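PDB 3TC9: hypothetical hydrolase from Bacteroides thetaiotaomicron, which is of uncharacterised function but probably serves as an auxiliary nutrient-binding protein, joining an immunoglobulin-like IPT/TIG domain to a six-bladed beta-propeller. Local coordinates for residues 141-152 with 403-414. Sequence-based numbering, arbitrary orientation.
Sequences WLSFDPKNHNHL and GIVYDEERECFF
Gly-403 lies beside Trp-141, their CA atoms 4.3 Å apart, where the innermost strands of two sheets come closest; a CB on Gly-403 would crowd Trp-141 N and Leu-142 CG. Next, Val-405 uses both branches: CG1 lies against Leu-142 CB and Leu-152 CD1, while CG2 meets Phe-144 CD2. A compact beta-branched residue suits neighbours on several sides. Strands 141-145 and 403-407 run roughly parallel (27°) without pairing, as innermost strands of adjacent beta-propeller blades do; the contact joins the first blade to the last, whose sheet strand 107-113 completes, closing the ring. Asp-407, its CG anti to the backbone N (chi1 -171°), places its carboxylate between the two hairpins. Asp-407 OD1 receives His-149 NE2 at 2.6 Å, nearly straight (166°), and on its opposite face the backbone N of Arg-410, an Asx motif. Asp-407 OD2 lies 3.1 Å from Phe-144 CZ; that flat ring fits between Leu-152 CD1, over the centre of one face, and His-149 CE1, over the other. With an alanine in place of Asp-407, His-149 NE2 would probably lose its acceptor, leaving its ring freer to turn, and the Arg-410 charge its carboxylate mate. Glu-409 brings OE1 to the edge of the His-149 ring, and a water links this oxygen to Asn-150 OD1. Arg-410 is long enough to span the hairpins: NH1 takes the syn lone pair of Asp-407 OD2 at 2.7 Å, a salt bridge, while NH1 and NH2 together grip His-149 O, guanidinium and imidazole nearly parallel. Phe-414, which also meets Phe-166, offers CD2 to Leu-152 CD2 and CE2 to the edge of the Phe-144 ring; Leu-142 CD1 reaches Phe-414 O at 3.4 Å.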
loop_
_atom_site.group_PDB
_atom_site.type_symbol
_atom_site.label_atom_id
_atom_site.label_comp_id
_atom_site.label_asym_id
_atom_site.label_seq_id
_atom_site.Cartn_x
_atom_site.Cartn_y
_atom_site.Cartn_z
ATOM N N TRP B 141 -15.399 -21.897 -3.300
ATOM C CA TRP B 141 -14.023 -21.563 -3.636
ATOM C C TRP B 141 -14.056 -20.529 -4.715
ATOM O O TRP B 141 -14.768 -20.706 -5.701
ATOM C CB TRP B 141 -13.239 -22.821 -4.068
ATOM C CG TRP B 141 -11.765 -22.700 -3.878
ATOM C CD1 TRP B 141 -10.850 -22.262 -4.790
ATOM C CD2 TRP B 141 -11.028 -23.008 -2.679
ATOM N NE1 TRP B 141 -9.582 -22.302 -4.244
ATOM C CE2 TRP B 141 -9.663 -22.779 -2.960
ATOM C CE3 TRP B 141 -11.385 -23.538 -1.419
ATOM C CZ2 TRP B 141 -8.663 -22.999 -2.011
ATOM C CZ3 TRP B 141 -10.390 -23.767 -0.484
ATOM C CH2 TRP B 141 -9.045 -23.500 -0.783
ATOM N N LEU B 142 -13.377 -19.398 -4.478
ATOM C CA LEU B 142 -13.341 -18.278 -5.418
ATOM C C LEU B 142 -11.914 -18.119 -5.933
ATOM O O LEU B 142 -10.974 -18.186 -5.133
ATOM C CB LEU B 142 -13.847 -16.988 -4.739
ATOM C CG LEU B 142 -15.350 -16.920 -4.465
ATOM C CD1 LEU B 142 -15.682 -15.881 -3.406
ATOM C CD2 LEU B 142 -16.102 -16.551 -5.710
ATOM N N SER B 143 -11.744 -17.960 -7.271
ATOM C CA SER B 143 -10.419 -17.851 -7.893
ATOM C C SER B 143 -10.458 -17.023 -9.167
ATOM O O SER B 143 -11.217 -17.331 -10.100
ATOM C CB SER B 143 -9.866 -19.240 -8.199
ATOM O OG SER B 143 -8.632 -19.176 -8.889
ATOM N N PHE B 144 -9.627 -15.974 -9.203
ATOM C CA PHE B 144 -9.478 -15.135 -10.383
ATOM C C PHE B 144 -8.681 -15.871 -11.443
ATOM O O PHE B 144 -7.817 -16.683 -11.120
ATOM C CB PHE B 144 -8.760 -13.812 -10.025
ATOM C CG PHE B 144 -9.684 -12.742 -9.521
ATOM C CD1 PHE B 144 -10.572 -12.100 -10.387
ATOM C CD2 PHE B 144 -9.700 -12.392 -8.170
ATOM C CE1 PHE B 144 -11.461 -11.138 -9.912
ATOM C CE2 PHE B 144 -10.587 -11.420 -7.693
ATOM C CZ PHE B 144 -11.461 -10.804 -8.568
ATOM N N ASP B 145 -8.939 -15.566 -12.706
ATOM C CA ASP B 145 -8.124 -16.080 -13.792
ATOM C C ASP B 145 -6.797 -15.298 -13.724
ATOM O O ASP B 145 -6.842 -14.062 -13.743
ATOM C CB ASP B 145 -8.849 -15.892 -15.138
ATOM C CG ASP B 145 -8.103 -16.338 -16.385
ATOM O OD1 ASP B 145 -6.871 -16.580 -16.299
ATOM O OD2 ASP B 145 -8.737 -16.403 -17.460
ATOM N N PRO B 146 -5.620 -15.970 -13.565
ATOM C CA PRO B 146 -4.357 -15.213 -13.471
ATOM C C PRO B 146 -4.056 -14.360 -14.712
ATOM O O PRO B 146 -3.331 -13.371 -14.586
ATOM C CB PRO B 146 -3.300 -16.318 -13.296
ATOM C CG PRO B 146 -4.057 -17.499 -12.770
ATOM C CD PRO B 146 -5.368 -17.425 -13.476
ATOM N N LYS B 147 -4.625 -14.716 -15.889
ATOM C CA LYS B 147 -4.404 -13.993 -17.149
ATOM C C LYS B 147 -5.521 -13.003 -17.454
ATOM O O LYS B 147 -5.442 -12.263 -18.440
ATOM C CB LYS B 147 -4.250 -14.977 -18.321
ATOM C CG LYS B 147 -3.090 -15.963 -18.192
ATOM C CD LYS B 147 -1.748 -15.318 -18.454
ATOM C CE LYS B 147 -0.646 -16.327 -18.548
ATOM N NZ LYS B 147 0.653 -15.647 -18.439
ATOM N N ASN B 148 -6.574 -12.994 -16.633
ATOM C CA ASN B 148 -7.684 -12.065 -16.834
ATOM C C ASN B 148 -8.341 -11.752 -15.499
ATOM O O ASN B 148 -9.167 -12.520 -15.013
ATOM C CB ASN B 148 -8.704 -12.605 -17.840
ATOM C CG ASN B 148 -9.682 -11.568 -18.320
ATOM O OD1 ASN B 148 -9.809 -10.466 -17.768
ATOM N ND2 ASN B 148 -10.385 -11.891 -19.383
ATOM N N HIS B 149 -7.986 -10.590 -14.935
ATOM C CA HIS B 149 -8.498 -10.127 -13.664
ATOM C C HIS B 149 -9.982 -9.684 -13.751
ATOM O O HIS B 149 -10.588 -9.334 -12.721
ATOM C CB HIS B 149 -7.611 -9.008 -13.090
ATOM C CG HIS B 149 -7.735 -8.899 -11.602
ATOM N ND1 HIS B 149 -7.402 -9.957 -10.765
ATOM C CD2 HIS B 149 -8.227 -7.891 -10.854
ATOM C CE1 HIS B 149 -7.688 -9.544 -9.542
ATOM N NE2 HIS B 149 -8.188 -8.308 -9.548
ATOM N N ASN B 150 -10.589 -9.750 -14.950
ATOM C CA ASN B 150 -12.016 -9.450 -15.066
ATOM C C ASN B 150 -12.835 -10.707 -14.919
ATOM O O ASN B 150 -14.062 -10.621 -14.851
ATOM C CB ASN B 150 -12.362 -8.750 -16.389
ATOM C CG ASN B 150 -11.848 -7.334 -16.462
ATOM O OD1 ASN B 150 -11.792 -6.603 -15.460
ATOM N ND2 ASN B 150 -11.427 -6.939 -17.648
ATOM N N HIS B 151 -12.171 -11.872 -14.885
ATOM C CA HIS B 151 -12.833 -13.167 -14.800
ATOM C C HIS B 151 -12.601 -13.807 -13.438
ATOM O O HIS B 151 -11.481 -14.181 -13.089
ATOM C CB HIS B 151 -12.363 -14.087 -15.946
ATOM C CG HIS B 151 -12.846 -13.640 -17.295
ATOM N ND1 HIS B 151 -12.479 -14.306 -18.455
ATOM C CD2 HIS B 151 -13.660 -12.610 -17.628
ATOM C CE1 HIS B 151 -13.099 -13.681 -19.436
ATOM N NE2 HIS B 151 -13.797 -12.637 -18.989
ATOM N N LEU B 152 -13.675 -13.897 -12.653
ATOM C CA LEU B 152 -13.662 -14.502 -11.328
ATOM C C LEU B 152 -14.440 -15.821 -11.392
ATOM O O LEU B 152 -15.646 -15.822 -11.639
ATOM C CB LEU B 152 -14.254 -13.529 -10.280
ATOM C CG LEU B 152 -14.429 -14.069 -8.833
ATOM C CD1 LEU B 152 -13.090 -14.524 -8.238
ATOM C CD2 LEU B 152 -15.097 -13.035 -7.970
ATOM N N GLY B 403 -16.378 -19.507 0.473
ATOM C CA GLY B 403 -15.335 -19.016 -0.425
ATOM C C GLY B 403 -14.969 -17.585 -0.097
ATOM O O GLY B 403 -15.798 -16.822 0.407
ATOM N N ILE B 404 -13.724 -17.203 -0.372
ATOM C CA ILE B 404 -13.246 -15.837 -0.134
ATOM C C ILE B 404 -12.080 -15.547 -1.058
ATOM O O ILE B 404 -11.189 -16.393 -1.240
ATOM C CB ILE B 404 -12.862 -15.568 1.368
ATOM C CG1 ILE B 404 -12.636 -14.035 1.645
ATOM C CG2 ILE B 404 -11.662 -16.409 1.811
ATOM C CD1 ILE B 404 -12.241 -13.652 3.126
ATOM N N VAL B 405 -12.063 -14.342 -1.619
ATOM C CA VAL B 405 -10.908 -13.937 -2.398
ATOM C C VAL B 405 -10.686 -12.443 -2.138
ATOM O O VAL B 405 -11.656 -11.701 -1.988
ATOM C CB VAL B 405 -10.989 -14.319 -3.902
ATOM C CG1 VAL B 405 -12.091 -13.562 -4.644
ATOM C CG2 VAL B 405 -9.638 -14.148 -4.594
ATOM N N TYR B 406 -9.416 -12.017 -2.032
ATOM C CA TYR B 406 -9.130 -10.599 -1.924
ATOM C C TYR B 406 -8.813 -10.080 -3.351
ATOM O O TYR B 406 -8.040 -10.707 -4.086
ATOM C CB TYR B 406 -7.999 -10.296 -0.920
ATOM C CG TYR B 406 -7.702 -8.811 -0.798
ATOM C CD1 TYR B 406 -8.643 -7.933 -0.269
ATOM C CD2 TYR B 406 -6.497 -8.280 -1.253
ATOM C CE1 TYR B 406 -8.410 -6.556 -0.228
ATOM C CE2 TYR B 406 -6.256 -6.900 -1.221
ATOM C CZ TYR B 406 -7.213 -6.048 -0.699
ATOM O OH TYR B 406 -6.995 -4.700 -0.650
ATOM N N ASP B 407 -9.455 -8.977 -3.759
ATOM C CA ASP B 407 -9.203 -8.375 -5.061
ATOM C C ASP B 407 -8.315 -7.147 -4.847
ATOM O O ASP B 407 -8.790 -6.123 -4.370
ATOM C CB ASP B 407 -10.529 -8.011 -5.750
ATOM C CG ASP B 407 -10.397 -7.579 -7.195
ATOM O OD1 ASP B 407 -9.325 -7.044 -7.571
ATOM O OD2 ASP B 407 -11.359 -7.753 -7.945
ATOM N N GLU B 408 -7.022 -7.260 -5.176
ATOM C CA GLU B 408 -6.032 -6.186 -5.004
ATOM C C GLU B 408 -6.322 -4.963 -5.884
ATOM O O GLU B 408 -6.116 -3.848 -5.437
ATOM C CB GLU B 408 -4.610 -6.701 -5.275
ATOM C CG GLU B 408 -4.124 -7.660 -4.201
ATOM C CD GLU B 408 -2.682 -8.121 -4.300
ATOM O OE1 GLU B 408 -1.774 -7.366 -3.877
ATOM O OE2 GLU B 408 -2.470 -9.284 -4.714
ATOM N N GLU B 409 -6.829 -5.174 -7.102
ATOM C CA GLU B 409 -7.144 -4.110 -8.056
ATOM C C GLU B 409 -8.441 -3.361 -7.655
ATOM O O GLU B 409 -8.490 -2.130 -7.716
ATOM C CB GLU B 409 -7.257 -4.712 -9.469
ATOM C CG GLU B 409 -7.380 -3.707 -10.616
ATOM C CD GLU B 409 -8.547 -3.932 -11.566
ATOM O OE1 GLU B 409 -8.537 -4.951 -12.298
ATOM O OE2 GLU B 409 -9.464 -3.076 -11.593
ATOM N N ARG B 410 -9.478 -4.093 -7.220
ATOM C CA ARG B 410 -10.751 -3.499 -6.815
ATOM C C ARG B 410 -10.758 -3.156 -5.316
ATOM O O ARG B 410 -11.705 -2.534 -4.855
ATOM C CB ARG B 410 -11.937 -4.408 -7.209
ATOM C CG ARG B 410 -12.130 -4.432 -8.727
ATOM C CD ARG B 410 -13.126 -5.443 -9.262
ATOM N NE ARG B 410 -12.984 -5.569 -10.714
ATOM C CZ ARG B 410 -12.300 -6.525 -11.341
ATOM N NH1 ARG B 410 -11.699 -7.485 -10.652
ATOM N NH2 ARG B 410 -12.225 -6.535 -12.666
ATOM N N GLU B 411 -9.679 -3.497 -4.581
ATOM C CA GLU B 411 -9.438 -3.234 -3.140
ATOM C C GLU B 411 -10.612 -3.695 -2.251
ATOM O O GLU B 411 -11.083 -2.961 -1.382
ATOM C CB GLU B 411 -9.105 -1.756 -2.896
ATOM C CG GLU B 411 -7.813 -1.313 -3.567
ATOM C CD GLU B 411 -7.660 0.187 -3.694
ATOM O OE1 GLU B 411 -8.343 0.788 -4.557
ATOM O OE2 GLU B 411 -6.854 0.763 -2.930
ATOM N N CYS B 412 -11.061 -4.929 -2.463
ATOM C CA CYS B 412 -12.177 -5.473 -1.697
ATOM C C CYS B 412 -12.085 -6.986 -1.613
ATOM O O CYS B 412 -11.330 -7.604 -2.349
ATOM C CB CYS B 412 -13.502 -5.046 -2.336
ATOM S SG CYS B 412 -13.779 -5.728 -3.995
ATOM N N PHE B 413 -12.904 -7.562 -0.747
ATOM C CA PHE B 413 -13.110 -8.992 -0.574
ATOM C C PHE B 413 -14.421 -9.394 -1.200
ATOM O O PHE B 413 -15.389 -8.643 -1.125
ATOM C CB PHE B 413 -13.140 -9.389 0.924
ATOM C CG PHE B 413 -11.870 -9.135 1.697
ATOM C CD1 PHE B 413 -11.602 -7.873 2.237
ATOM C CD2 PHE B 413 -10.934 -10.158 1.890
ATOM C CE1 PHE B 413 -10.418 -7.633 2.938
ATOM C CE2 PHE B 413 -9.761 -9.922 2.611
ATOM C CZ PHE B 413 -9.505 -8.657 3.117
ATOM N N PHE B 414 -14.453 -10.578 -1.804
ATOM C CA PHE B 414 -15.648 -11.226 -2.331
ATOM C C PHE B 414 -15.830 -12.510 -1.535
ATOM O O PHE B 414 -14.874 -13.272 -1.394
ATOM C CB PHE B 414 -15.573 -11.475 -3.849
ATOM C CG PHE B 414 -15.550 -10.192 -4.647
ATOM C CD1 PHE B 414 -16.634 -9.327 -4.634
ATOM C CD2 PHE B 414 -14.435 -9.841 -5.394
ATOM C CE1 PHE B 414 -16.605 -8.124 -5.352
ATOM C CE2 PHE B 414 -14.419 -8.657 -6.143
ATOM C CZ PHE B 414 -15.516 -7.816 -6.129
HETATM O O HOH W 1 -9.374 -5.885 -14.758
#